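Local coordinates for protein putative isochorismatase (Burkholderia xenovorans, PDB 3OQP) that is probably a hydrolase of the isochorismatase-like family, with a substrate not yet established, at residues Leu34-Arg39 / Ala177-Trp182; Arg39-Ala44 / Ser79-Asp84; Val54-Pro59 / Pro63-Gly68. All coordinates share one frame; numbering follows the deposited sequence. Where two conformers were deposited one is given.

Interaction 1: residues Leu34-Arg39 / Ala177-Trp182; sequences LANIAR and ASTDEW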
loop_
_atom_site.group_PDB
_atom_site.type_symbol
_atom_site.label_atom_id
_atom_site.label_comp_id
_atom_site.label_asym_id
_atom_site.label_seq_id
_atom_site.Cartn_x
_atom_site.Cartn_y
_atom_site.Cartn_z
ATOM N N LEU A 34 -12.825 11.431 -13.843
ATOM C CA LEU A 34 -13.039 10.874 -15.185
ATOM C C LEU A 34 -12.557 11.845 -16.246
ATOM O O LEU A 34 -11.896 11.421 -17.212
ATOM C CB LEU A 34 -14.515 10.534 -15.429
ATOM C CG LEU A 34 -15.027 9.300 -14.726
ATOM C CD1 LEU A 34 -16.549 9.276 -14.745
ATOM C CD2 LEU A 34 -14.484 8.003 -15.356
ATOM N N ALA A 35 -12.861 13.132 -16.072
ATOM C CA ALA A 35 -12.431 14.130 -17.040
ATOM C C ALA A 35 -10.903 14.223 -17.121
ATOM O O ALA A 35 -10.346 14.388 -18.201
ATOM C CB ALA A 35 -13.055 15.487 -16.725
ATOM N N ASN A 36 -10.236 14.088 -15.979
ATOM C CA ASN A 36 -8.789 14.179 -15.982
ATOM C C ASN A 36 -8.104 12.970 -16.550
ATOM O O ASN A 36 -7.090 13.053 -17.205
ATOM C CB ASN A 36 -8.294 14.469 -14.566
ATOM C CG ASN A 36 -8.512 15.901 -14.170
ATOM O OD1 ASN A 36 -8.546 16.796 -15.044
ATOM N ND2 ASN A 36 -8.751 16.127 -12.912
ATOM N N ILE A 37 -8.717 11.813 -16.335
ATOM C CA ILE A 37 -8.286 10.527 -16.972
ATOM C C ILE A 37 -8.313 10.747 -18.479
ATOM O O ILE A 37 -7.356 10.388 -19.193
ATOM C CB ILE A 37 -9.154 9.293 -16.546
ATOM C CG1 ILE A 37 -8.831 8.901 -15.089
ATOM C CG2 ILE A 37 -8.912 8.063 -17.417
ATOM C CD1 ILE A 37 -9.899 8.125 -14.361
ATOM N N ALA A 38 -9.426 11.271 -18.990
ATOM C CA ALA A 38 -9.573 11.471 -20.438
ATOM C C ALA A 38 -8.498 12.445 -20.949
ATOM O O ALA A 38 -7.948 12.258 -22.003
ATOM C CB ALA A 38 -10.975 11.997 -20.773
ATOM N N ARG A 39 -8.261 13.545 -20.228
ATOM C CA ARG A 39 -7.218 14.517 -20.633
ATOM C C ARG A 39 -5.864 13.843 -20.643
ATOM O O ARG A 39 -5.107 14.024 -21.577
ATOM C CB ARG A 39 -7.175 15.736 -19.730
ATOM C CG ARG A 39 -8.340 16.677 -19.832
ATOM C CD ARG A 39 -8.020 18.065 -19.263
ATOM N NE ARG A 39 -7.687 17.998 -17.913
ATOM C CZ ARG A 39 -6.618 18.563 -17.341
ATOM N NH1 ARG A 39 -5.684 19.214 -17.996
ATOM N NH2 ARG A 39 -6.523 18.431 -16.063
ATOM N N ALA A 177 1.224 14.271 -8.439
ATOM C CA ALA A 177 1.052 15.527 -9.164
ATOM C C ALA A 177 -0.296 15.632 -9.746
ATOM O O ALA A 177 -1.017 14.627 -9.877
ATOM C CB ALA A 177 2.128 15.683 -10.264
ATOM N N SER A 178 -0.692 16.809 -10.186
ATOM C CA SER A 178 -1.919 16.981 -10.913
ATOM C C SER A 178 -1.734 16.535 -12.365
ATOM O O SER A 178 -0.625 16.478 -12.880
ATOM C CB SER A 178 -2.378 18.424 -10.880
ATOM O OG SER A 178 -1.480 19.245 -11.627
ATOM N N THR A 179 -2.859 16.319 -13.014
ATOM C CA THR A 179 -2.854 16.024 -14.441
ATOM C C THR A 179 -2.248 17.167 -15.243
ATOM O O THR A 179 -1.458 16.943 -16.146
ATOM C CB THR A 179 -4.283 15.665 -14.896
ATOM O OG1 THR A 179 -4.716 14.458 -14.243
ATOM C CG2 THR A 179 -4.336 15.406 -16.417
ATOM N N ASP A 180 -2.539 18.418 -14.842
ATOM C CA ASP A 180 -1.969 19.564 -15.545
ATOM C C ASP A 180 -0.420 19.539 -15.458
ATOM O O ASP A 180 0.281 19.751 -16.472
ATOM C CB ASP A 180 -2.408 20.910 -14.944
ATOM C CG ASP A 180 -3.905 21.085 -14.791
ATOM O OD1 ASP A 180 -4.653 20.741 -15.740
ATOM O OD2 ASP A 180 -4.293 21.657 -13.710
ATOM N N GLU A 181 0.061 19.249 -14.251
ATOM C CA GLU A 181 1.479 19.146 -13.938
ATOM C C GLU A 181 2.186 18.050 -14.745
ATOM O O GLU A 181 3.269 18.250 -15.268
ATOM C CB GLU A 181 1.649 18.922 -12.429
ATOM C CG GLU A 181 1.339 20.159 -11.631
ATOM C CD GLU A 181 1.346 20.033 -10.108
ATOM O OE1 GLU A 181 1.123 18.980 -9.454
ATOM O OE2 GLU A 181 1.562 21.127 -9.536
ATOM N N TRP A 182 1.524 16.916 -14.883
ATOM C CA TRP A 182 2.029 15.769 -15.658
ATOM C C TRP A 182 2.115 16.104 -17.130
ATOM O O TRP A 182 3.154 15.856 -17.777
ATOM C CB TRP A 182 1.164 14.532 -15.442
ATOM C CG TRP A 182 1.717 13.367 -16.131
ATOM C CD1 TRP A 182 2.799 12.664 -15.735
ATOM C CD2 TRP A 182 1.212 12.763 -17.334
ATOM N NE1 TRP A 182 3.001 11.621 -16.630
ATOM C CE2 TRP A 182 2.041 11.665 -17.617
ATOM C CE3 TRP A 182 0.139 13.040 -18.204
ATOM C CZ2 TRP A 182 1.802 10.823 -18.709
ATOM C CZ3 TRP A 182 -0.076 12.208 -19.283
ATOM C CH2 TRP A 182 0.774 11.151 -19.548
#
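Helix 30-47 meets the first turn of helix 179-188 here, and R39 and D180 join the two across their outer side. Both helices pack on the parallel sheet of the isochorismatase-like domain. R39 NH1 donates to D180 OD1 at 2.9 Å, and R39 NH2 reaches the same oxygen at 3.0 Å. This is an end-on salt bridge in which two nitrogens share one oxygen. Neither bond is straight, with N-H...O angles near 135°. The carboxylate and guanidinium planes are 48° apart.

The guanidinium is also held from its own helix. N36 OD1 lies in its plane and accepts from R39 NH2 at 2.8 Å and, less closely, from R39 NE. The R39 chain bends at chi3 (-61°), which turns the head back toward N36. Two side chains thus fix its rotation.

T179 packs against both R39 and N36. Its CG2 lies over one guanidinium face, 3.7 Å from R39 NH2 and offset toward the rim. T179 OG1 comes 3.6 Å from N36 CB, a packing contact. T179 OG1 is hydrogen-bonded to D142 OD1, and D142 O accepts from N36 ND2. The loop at D142 therefore ties both helices together.

S178 is the N-cap of helix 179-188. E181 N donates to S178 OG at 3.0 Å. In the E181 conformer given, S178 N donates to E181 OE1 at 2.9 Å, which completes a capping box. The box caps helix 179-188, while R39, D180 and T179 join it to helix 30-47 on the parallel sheet of the α/β fold.

Interaction 2: residues Arg39-Ala44 / Ser79-Asp84; sequences RAMDAA and SERARD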
loop_
_atom_site.group_PDB
_atom_site.type_symbol
_atom_site.label_atom_id
_atom_site.label_comp_id
_atom_site.label_asym_id
_atom_site.label_seq_id
_atom_site.Cartn_x
_atom_site.Cartn_y
_atom_site.Cartn_z
ATOM N N ARG A 39 -8.261 13.545 -20.228
ATOM C CA ARG A 39 -7.218 14.517 -20.633
ATOM C C ARG A 39 -5.864 13.843 -20.643
ATOM O O ARG A 39 -5.107 14.024 -21.577
ATOM C CB ARG A 39 -7.175 15.736 -19.730
ATOM C CG ARG A 39 -8.340 16.677 -19.832
ATOM C CD ARG A 39 -8.020 18.065 -19.263
ATOM N NE ARG A 39 -7.687 17.998 -17.913
ATOM C CZ ARG A 39 -6.618 18.563 -17.341
ATOM N NH1 ARG A 39 -5.684 19.214 -17.996
ATOM N NH2 ARG A 39 -6.523 18.431 -16.063
ATOM N N ALA A 40 -5.580 13.054 -19.614
ATOM C CA ALA A 40 -4.290 12.376 -19.557
ATOM C C ALA A 40 -4.100 11.395 -20.731
ATOM O O ALA A 40 -3.045 11.396 -21.355
ATOM C CB ALA A 40 -4.132 11.612 -18.227
HETATM N N MSE A 41 -5.168 10.673 -21.069
HETATM C CA MSE A 41 -5.128 9.752 -22.207
HETATM C C MSE A 41 -4.935 10.518 -23.521
HETATM O O MSE A 41 -4.130 10.129 -24.352
HETATM C CB MSE A 41 -6.423 8.936 -22.297
HETATM C CG MSE A 41 -6.539 7.900 -21.132
HETATM SE SE MSE A 41 -8.114 6.946 -21.178
HETATM C CE MSE A 41 -7.788 5.956 -22.593
ATOM N N ASP A 42 -5.632 11.643 -23.699
ATOM C CA ASP A 42 -5.516 12.410 -24.930
ATOM C C ASP A 42 -4.148 13.029 -25.047
ATOM O O ASP A 42 -3.566 13.093 -26.128
ATOM C CB ASP A 42 -6.599 13.474 -24.983
ATOM C CG ASP A 42 -7.967 12.909 -25.195
ATOM O OD1 ASP A 42 -8.114 11.732 -25.617
ATOM O OD2 ASP A 42 -8.995 13.612 -24.917
ATOM N N ALA A 43 -3.633 13.533 -23.929
ATOM C CA ALA A 43 -2.303 14.110 -23.905
ATOM C C ALA A 43 -1.261 13.048 -24.194
ATOM O O ALA A 43 -0.305 13.301 -24.954
ATOM C CB ALA A 43 -2.043 14.776 -22.560
ATOM N N ALA A 44 -1.415 11.875 -23.583
ATOM C CA ALA A 44 -0.463 10.763 -23.804
ATOM C C ALA A 44 -0.424 10.403 -25.278
ATOM O O ALA A 44 0.656 10.222 -25.851
ATOM C CB ALA A 44 -0.887 9.548 -22.979
ATOM N N SER A 79 -13.534 3.497 -23.221
ATOM C CA SER A 79 -13.923 2.628 -24.335
ATOM C C SER A 79 -13.983 3.378 -25.660
ATOM O O SER A 79 -13.838 2.757 -26.734
ATOM C CB SER A 79 -15.229 1.914 -24.035
ATOM O OG SER A 79 -16.320 2.802 -24.068
ATOM N N GLU A 80 -14.212 4.685 -25.626
ATOM C CA GLU A 80 -14.260 5.429 -26.871
ATOM C C GLU A 80 -12.913 6.015 -27.290
ATOM O O GLU A 80 -12.839 6.776 -28.265
ATOM C CB GLU A 80 -15.340 6.469 -26.803
ATOM C CG GLU A 80 -16.711 5.856 -26.484
ATOM C CD GLU A 80 -17.123 4.738 -27.434
ATOM O OE1 GLU A 80 -17.130 5.005 -28.661
ATOM O OE2 GLU A 80 -17.418 3.603 -26.948
ATOM N N ARG A 81 -11.841 5.619 -26.602
ATOM C CA ARG A 81 -10.499 6.084 -26.934
ATOM C C ARG A 81 -9.581 4.953 -27.366
ATOM O O ARG A 81 -9.831 3.782 -27.044
ATOM C CB ARG A 81 -9.872 6.761 -25.717
ATOM C CG ARG A 81 -10.448 8.165 -25.456
ATOM C CD ARG A 81 -9.839 8.903 -24.266
ATOM N NE ARG A 81 -10.180 10.318 -24.331
ATOM C CZ ARG A 81 -11.382 10.798 -24.115
ATOM N NH1 ARG A 81 -12.374 10.070 -23.614
ATOM N NH2 ARG A 81 -11.565 12.083 -24.270
ATOM N N ALA A 82 -8.511 5.330 -28.070
ATOM C CA ALA A 82 -7.469 4.390 -28.463
ATOM C C ALA A 82 -6.657 3.960 -27.248
ATOM O O ALA A 82 -6.713 4.580 -26.171
ATOM C CB ALA A 82 -6.565 5.016 -29.477
ATOM N N ARG A 83 -5.925 2.874 -27.411
ATOM C CA ARG A 83 -5.015 2.409 -26.387
ATOM C C ARG A 83 -3.873 1.685 -27.079
ATOM O O ARG A 83 -4.022 1.199 -28.225
ATOM C CB ARG A 83 -5.683 1.430 -25.398
ATOM C CG ARG A 83 -6.248 0.166 -26.087
ATOM C CD ARG A 83 -6.852 -0.760 -25.092
ATOM N NE ARG A 83 -7.177 -2.058 -25.685
ATOM C CZ ARG A 83 -8.338 -2.679 -25.575
ATOM N NH1 ARG A 83 -9.360 -2.146 -24.889
ATOM N NH2 ARG A 83 -8.457 -3.870 -26.154
ATOM N N ASP A 84 -2.758 1.501 -26.383
ATOM C CA ASP A 84 -1.661 0.680 -26.936
ATOM C C ASP A 84 -1.514 -0.692 -26.366
ATOM O O ASP A 84 -0.901 -1.563 -27.009
ATOM C CB ASP A 84 -0.374 1.428 -26.720
ATOM C CG ASP A 84 -0.448 2.804 -27.341
ATOM O OD1 ASP A 84 -0.524 2.913 -28.565
ATOM O OD2 ASP A 84 -0.398 3.856 -26.658
#
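R81 reaches from the loop after helix 76-79 to M41 and D42 on helix 30-47. Its CB is met first, by the selenomethionine methyl M41 CE at 3.8 Å. The chain then runs extended from CG to NE, which carries the head along the helix surface. R81 CD touches both helix side chains: it lies 3.9 Å from M41 CB and 3.6 Å from D42 OD1, and M41 SE is 4.0 Å from R81 CD.

R81 NE donates to D42 OD1 at 2.8 Å. R81 NH2 donates to D42 OD2 at 3.1 Å and is the straighter bond, at 169°. The grip is side-on, one nitrogen to each carboxylate oxygen. Both oxygens lie close to the guanidinium plane. The carboxylate itself is turned 35° from that plane, so NE meets OD1 from above it, while NH2 comes to OD2 on the syn side. R81 NH1 donates to V77 O, in helix 76-79.

M41 is buried, and it also packs on strand residues L9, V11, V51 and I53. Its chain bends at chi3 (71°), and M41 CE comes 4.0 Å from A82 O. The arrangement is a bidentate salt bridge at the margin of a hydrophobic core. It joins a sheet-covering helix to the loop that leads into strand 85-89, outermost in this chain's sheet of the α/β fold.

Interaction 3: residues Val54-Pro59 / Pro63-Gly68; sequences VQNFAP and PLFARG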
loop_
_atom_site.group_PDB
_atom_site.type_symbol
_atom_site.label_atom_id
_atom_site.label_comp_id
_atom_site.label_asym_id
_atom_site.label_seq_id
_atom_site.Cartn_x
_atom_site.Cartn_y
_atom_site.Cartn_z
ATOM N N VAL A 54 -6.292 -1.309 -18.027
ATOM C CA VAL A 54 -6.442 -2.455 -17.123
ATOM C C VAL A 54 -7.939 -2.595 -16.838
ATOM O O VAL A 54 -8.581 -1.579 -16.494
ATOM C CB VAL A 54 -5.671 -2.264 -15.834
ATOM C CG1 VAL A 54 -5.828 -3.492 -14.920
ATOM C CG2 VAL A 54 -4.180 -1.926 -16.147
ATOM N N GLN A 55 -8.456 -3.824 -16.911
ATOM C CA GLN A 55 -9.841 -4.120 -16.592
ATOM C C GLN A 55 -9.856 -5.243 -15.559
ATOM O O GLN A 55 -9.248 -6.309 -15.789
ATOM C CB GLN A 55 -10.588 -4.490 -17.878
ATOM C CG GLN A 55 -12.083 -4.683 -17.709
ATOM C CD GLN A 55 -12.816 -4.908 -19.041
ATOM O OE1 GLN A 55 -12.204 -5.193 -20.069
ATOM N NE2 GLN A 55 -14.108 -4.636 -19.038
ATOM N N ASN A 56 -10.632 -5.059 -14.500
ATOM C CA ASN A 56 -10.700 -5.969 -13.376
ATOM C C ASN A 56 -11.990 -6.804 -13.487
ATOM O O ASN A 56 -13.073 -6.218 -13.606
ATOM C CB ASN A 56 -10.688 -5.190 -12.063
ATOM C CG ASN A 56 -10.705 -6.066 -10.850
ATOM O OD1 ASN A 56 -9.640 -6.505 -10.415
ATOM N ND2 ASN A 56 -11.919 -6.362 -10.293
ATOM N N PHE A 57 -11.880 -8.133 -13.442
ATOM C CA PHE A 57 -13.055 -8.958 -13.414
ATOM C C PHE A 57 -13.125 -9.849 -12.190
ATOM O O PHE A 57 -12.126 -10.389 -11.733
ATOM C CB PHE A 57 -13.044 -9.875 -14.632
ATOM C CG PHE A 57 -13.301 -9.172 -15.925
ATOM C CD1 PHE A 57 -14.559 -8.649 -16.223
ATOM C CD2 PHE A 57 -12.328 -9.133 -16.899
ATOM C CE1 PHE A 57 -14.803 -8.046 -17.445
ATOM C CE2 PHE A 57 -12.583 -8.524 -18.140
ATOM C CZ PHE A 57 -13.811 -7.985 -18.386
ATOM N N ALA A 58 -14.364 -10.059 -11.738
ATOM C CA ALA A 58 -14.734 -11.085 -10.772
ATOM C C ALA A 58 -15.669 -12.035 -11.546
ATOM O O ALA A 58 -16.183 -11.700 -12.627
ATOM C CB ALA A 58 -15.464 -10.516 -9.606
ATOM N N PRO A 59 -15.902 -13.237 -10.985
ATOM C CA PRO A 59 -16.824 -14.169 -11.678
ATOM C C PRO A 59 -18.222 -13.611 -11.960
ATOM O O PRO A 59 -18.705 -12.728 -11.217
ATOM C CB PRO A 59 -16.895 -15.358 -10.712
ATOM C CG PRO A 59 -15.516 -15.362 -10.051
ATOM C CD PRO A 59 -15.241 -13.855 -9.830
ATOM N N PRO A 63 -21.014 -9.758 -6.712
ATOM C CA PRO A 63 -21.736 -8.515 -6.499
ATOM C C PRO A 63 -21.129 -7.281 -7.185
ATOM O O PRO A 63 -21.864 -6.312 -7.449
ATOM C CB PRO A 63 -21.734 -8.370 -4.984
ATOM C CG PRO A 63 -21.478 -9.735 -4.484
ATOM C CD PRO A 63 -20.589 -10.351 -5.435
ATOM N N LEU A 64 -19.823 -7.355 -7.484
ATOM C CA LEU A 64 -19.089 -6.263 -8.108
ATOM C C LEU A 64 -18.156 -6.779 -9.190
ATOM O O LEU A 64 -17.562 -7.847 -9.057
ATOM C CB LEU A 64 -18.254 -5.491 -7.067
ATOM C CG LEU A 64 -18.950 -4.784 -5.875
ATOM C CD1 LEU A 64 -17.883 -4.318 -4.884
ATOM C CD2 LEU A 64 -19.810 -3.597 -6.273
ATOM N N PHE A 65 -18.033 -6.029 -10.273
ATOM C CA PHE A 65 -17.123 -6.359 -11.374
ATOM C C PHE A 65 -17.419 -7.699 -12.010
ATOM O O PHE A 65 -16.563 -8.327 -12.568
ATOM C CB PHE A 65 -15.628 -6.243 -10.920
ATOM C CG PHE A 65 -15.299 -4.908 -10.370
ATOM C CD1 PHE A 65 -15.036 -3.902 -11.232
ATOM C CD2 PHE A 65 -15.319 -4.704 -9.035
ATOM C CE1 PHE A 65 -14.758 -2.621 -10.714
ATOM C CE2 PHE A 65 -15.077 -3.446 -8.507
ATOM C CZ PHE A 65 -14.788 -2.416 -9.361
ATOM N N ALA A 66 -18.676 -8.109 -11.970
ATOM C CA ALA A 66 -19.007 -9.447 -12.480
ATOM C C ALA A 66 -18.896 -9.504 -13.981
ATOM O O ALA A 66 -19.456 -8.685 -14.693
ATOM C CB ALA A 66 -20.402 -9.833 -12.082
ATOM N N ARG A 67 -18.155 -10.486 -14.467
ATOM C CA ARG A 67 -18.130 -10.783 -15.901
ATOM C C ARG A 67 -19.517 -10.732 -16.549
ATOM O O ARG A 67 -20.494 -11.319 -16.043
ATOM C CB ARG A 67 -17.517 -12.156 -16.135
ATOM C CG ARG A 67 -15.998 -12.114 -16.189
ATOM C CD ARG A 67 -15.396 -13.502 -16.417
ATOM N NE ARG A 67 -13.992 -13.519 -15.995
ATOM C CZ ARG A 67 -12.977 -12.989 -16.678
ATOM N NH1 ARG A 67 -13.189 -12.379 -17.837
ATOM N NH2 ARG A 67 -11.734 -13.078 -16.195
ATOM N N GLY A 68 -19.626 -10.001 -17.649
ATOM C CA GLY A 68 -20.903 -9.945 -18.376
ATOM C C GLY A 68 -21.863 -8.865 -17.909
ATOM O O GLY A 68 -22.895 -8.638 -18.522
#
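The F57 ring carries the guanidinium of R67 on one face, in the R67 conformer given. The two centres are 4.5 Å apart and the planes 26° apart, a cation-pi stack. R67 NH1 sits 3.5 Å from F57 CD2, offset toward the ring rim. F57 CB lies under the centre of the guanidinium, 3.7 Å from R67 CZ. F65 O comes at the edge of the F57 ring. The R67 chain is extended from CG to NE, and this carries the head back over F57.

N56 and F65 are the other flat pair. Their planes stand almost perpendicular, at 86°, and N56 ND2 approaches F65 CG obliquely at 3.7 Å. The CG of N56 is anti to the backbone N (chi1 -178°), which points the amide at this ring. N56 OD1 turns to K89 NZ and makes a weak bond to a bound tetraethylene glycol, probably from the crystallisation liquor.

Two backbone bonds pin the segments. A58 N donates to F65 O at 2.9 Å, nearly straight, and R67 N donates to A58 O at 3.0 Å. A58 and A66 so form a single beta bridge. A66 CA also makes a CH...O contact with P59 O.

R67 NH2 has a second partner in E88. With a salt bridge to E88 and an aromatic face against it, the R67 charge is probably stabilised in this conformer although the residue is exposed. Backbone hydrogen bonds and the cation-pi contact together close the loop.

How the interactions relate
Interactions 1 and 2 share helix 30-47 and R39. Their centres are 12 Å apart and they touch: A38 CB lies 3.5 Å from R81 NH2, and W182 CZ3 lies 3.7 Å from A40 O. Interaction 3 stands apart, at the end of strand 51-56, which follows that helix in the chain. Its centre is 25 Å from interaction 1 and 22 Å from interaction 2. A tetraethylene glycol is bound about 3 Å from its N56 side chain. K89 and D13 beside N56 are consistent with a nearby catalytic site of the isochorismatase-type triad, with the modified C122 as its probable cysteine. Interaction 3 alone meets the second subunit, where Y198 of that chain packs on P63 and L64.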